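Local coordinates for protein acyl-CoA dehydrogenase (Geobacillus kaustophilus, PDB 2PG0) that binds FAD and probably catalyses the alpha-beta dehydrogenation of acyl thioesters, as an acyl-CoA dehydrogenase family member, at residues Arg44-Lys49 with Ser86-Ile91. Sequence-based numbering, arbitrary orientation.
Sequences RSFWAK and SSLVGI
The carbonyl oxygen of Gly-90 takes a hydrogen bond from Asn-163 ND2 and also meets the edge of the Trp-47 indole, whose CH2 lies 3.2 Å from Gly-90 O, near the ring plane. CG of Trp-47 stands anti to its carbonyl carbon (chi1 -74°), which carries the benzo end of the indole across to helix 89-105. Ile-91 covers one face of that end: Ile-91 CG1 sits 4.0 Å from the centroid of the Trp-47 six-membered ring, 15° off the normal, a CH-pi contact. Ile-91 CD1, further along the same branch, abuts the edge of the Phe-46 ring, 3.5 Å from Phe-46 CE2. Leu-88 CD2 lies 3.8 Å from Phe-46 CE2. An alanine in place of Trp-47 would probably open a gap beside Gly-90 and leave Ile-91 CG1 without the ring face it packs on. All five touching residues are buried, in the helical N-terminal domain of the acyl-CoA dehydrogenase fold. Phe-46 also packs on helix 12-28 and Ile-91 on helix 71-84, around the junction of helix 44-52 with the 3-10 turn 86-88 and the first turn of helix 89-105; FAD-binding Thr-162 and Asn-163, just after strand 151-161, lie beside Gly-90.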
loop_
_atom_site.group_PDB
_atom_site.type_symbol
_atom_site.label_atom_id
_atom_site.label_comp_id
_atom_site.label_asym_id
_atom_site.label_seq_id
_atom_site.Cartn_x
_atom_site.Cartn_y
_atom_site.Cartn_z
ATOM N N ARG A 44 26.550 -25.772 21.941
ATOM C CA ARG A 44 27.213 -26.765 21.091
ATOM C C ARG A 44 26.591 -28.150 21.208
ATOM O O ARG A 44 26.550 -28.899 20.235
ATOM C CB ARG A 44 28.693 -26.895 21.470
ATOM C CG ARG A 44 29.635 -25.876 20.869
ATOM C CD ARG A 44 29.544 -25.847 19.348
ATOM N NE ARG A 44 30.430 -26.792 18.659
ATOM C CZ ARG A 44 31.540 -26.440 18.008
ATOM N NH1 ARG A 44 31.927 -25.168 17.966
ATOM N NH2 ARG A 44 32.262 -27.360 17.389
ATOM N N SER A 45 26.142 -28.492 22.413
ATOM C CA SER A 45 25.526 -29.798 22.669
ATOM C C SER A 45 24.294 -30.036 21.787
ATOM O O SER A 45 24.027 -31.176 21.393
ATOM C CB SER A 45 25.191 -29.965 24.156
ATOM O OG SER A 45 24.235 -29.009 24.577
ATOM N N PHE A 46 23.567 -28.962 21.458
ATOM C CA PHE A 46 22.426 -29.073 20.545
ATOM C C PHE A 46 22.848 -29.489 19.133
ATOM O O PHE A 46 22.222 -30.356 18.533
ATOM C CB PHE A 46 21.586 -27.787 20.488
ATOM C CG PHE A 46 20.402 -27.895 19.557
ATOM C CD1 PHE A 46 19.250 -28.580 19.953
ATOM C CD2 PHE A 46 20.456 -27.363 18.272
ATOM C CE1 PHE A 46 18.154 -28.708 19.089
ATOM C CE2 PHE A 46 19.365 -27.478 17.402
ATOM C CZ PHE A 46 18.212 -28.154 17.809
ATOM N N TRP A 47 23.893 -28.853 18.605
ATOM C CA TRP A 47 24.471 -29.240 17.316
ATOM C C TRP A 47 24.949 -30.699 17.308
ATOM O O TRP A 47 24.767 -31.417 16.319
ATOM C CB TRP A 47 25.650 -28.329 16.985
ATOM C CG TRP A 47 25.252 -26.939 16.562
ATOM C CD1 TRP A 47 24.856 -25.912 17.368
ATOM C CD2 TRP A 47 25.239 -26.428 15.224
ATOM N NE1 TRP A 47 24.589 -24.785 16.608
ATOM C CE2 TRP A 47 24.822 -25.078 15.291
ATOM C CE3 TRP A 47 25.543 -26.982 13.972
ATOM C CZ2 TRP A 47 24.701 -24.274 14.153
ATOM C CZ3 TRP A 47 25.417 -26.186 12.840
ATOM C CH2 TRP A 47 25.002 -24.841 12.943
ATOM N N ALA A 48 25.567 -31.115 18.415
ATOM C CA ALA A 48 26.046 -32.487 18.567
ATOM C C ALA A 48 24.877 -33.472 18.493
ATOM O O ALA A 48 24.991 -34.530 17.869
ATOM C CB ALA A 48 26.796 -32.642 19.882
ATOM N N LYS A 49 23.763 -33.122 19.138
ATOM C CA LYS A 49 22.550 -33.939 19.089
ATOM C C LYS A 49 21.969 -33.969 17.678
ATOM O O LYS A 49 21.547 -35.016 17.198
ATOM C CB LYS A 49 21.507 -33.433 20.088
ATOM C CG LYS A 49 21.874 -33.685 21.550
ATOM C CD LYS A 49 21.016 -32.816 22.457
ATOM C CE LYS A 49 21.251 -33.110 23.918
ATOM N NZ LYS A 49 20.518 -32.128 24.777
ATOM N N SER A 86 13.651 -18.215 14.535
ATOM C CA SER A 86 14.626 -17.738 13.556
ATOM C C SER A 86 16.072 -17.811 14.036
ATOM O O SER A 86 16.990 -17.773 13.223
ATOM C CB SER A 86 14.290 -16.290 13.156
ATOM O OG SER A 86 12.979 -16.207 12.640
ATOM N N SER A 87 16.294 -17.910 15.345
ATOM C CA SER A 87 17.663 -18.040 15.857
ATOM C C SER A 87 18.319 -19.351 15.444
ATOM O O SER A 87 19.530 -19.512 15.572
ATOM C CB SER A 87 17.720 -17.848 17.374
ATOM O OG SER A 87 17.544 -16.480 17.721
ATOM N N LEU A 88 17.516 -20.277 14.930
ATOM C CA LEU A 88 18.024 -21.559 14.450
ATOM C C LEU A 88 18.529 -21.544 12.998
ATOM O O LEU A 88 18.921 -22.592 12.459
ATOM C CB LEU A 88 16.967 -22.641 14.663
ATOM C CG LEU A 88 16.918 -23.091 16.130
ATOM C CD1 LEU A 88 15.572 -23.717 16.442
ATOM C CD2 LEU A 88 18.068 -24.044 16.484
ATOM N N VAL A 89 18.544 -20.358 12.382
ATOM C CA VAL A 89 18.988 -20.209 10.983
ATOM C C VAL A 89 20.419 -20.663 10.727
ATOM O O VAL A 89 20.776 -20.963 9.587
ATOM C CB VAL A 89 18.846 -18.757 10.455
ATOM C CG1 VAL A 89 17.369 -18.392 10.293
ATOM C CG2 VAL A 89 19.620 -17.755 11.332
ATOM N N GLY A 90 21.230 -20.693 11.783
ATOM C CA GLY A 90 22.624 -21.140 11.688
ATOM C C GLY A 90 22.759 -22.583 11.245
ATOM O O GLY A 90 23.763 -22.956 10.631
ATOM N N ILE A 91 21.743 -23.394 11.542
ATOM C CA ILE A 91 21.738 -24.793 11.097
ATOM C C ILE A 91 21.537 -24.902 9.587
ATOM O O ILE A 91 22.314 -25.580 8.909
ATOM C CB ILE A 91 20.715 -25.648 11.870
ATOM C CG1 ILE A 91 21.168 -25.777 13.323
ATOM C CG2 ILE A 91 20.571 -27.036 11.215
ATOM C CD1 ILE A 91 20.082 -26.135 14.284
#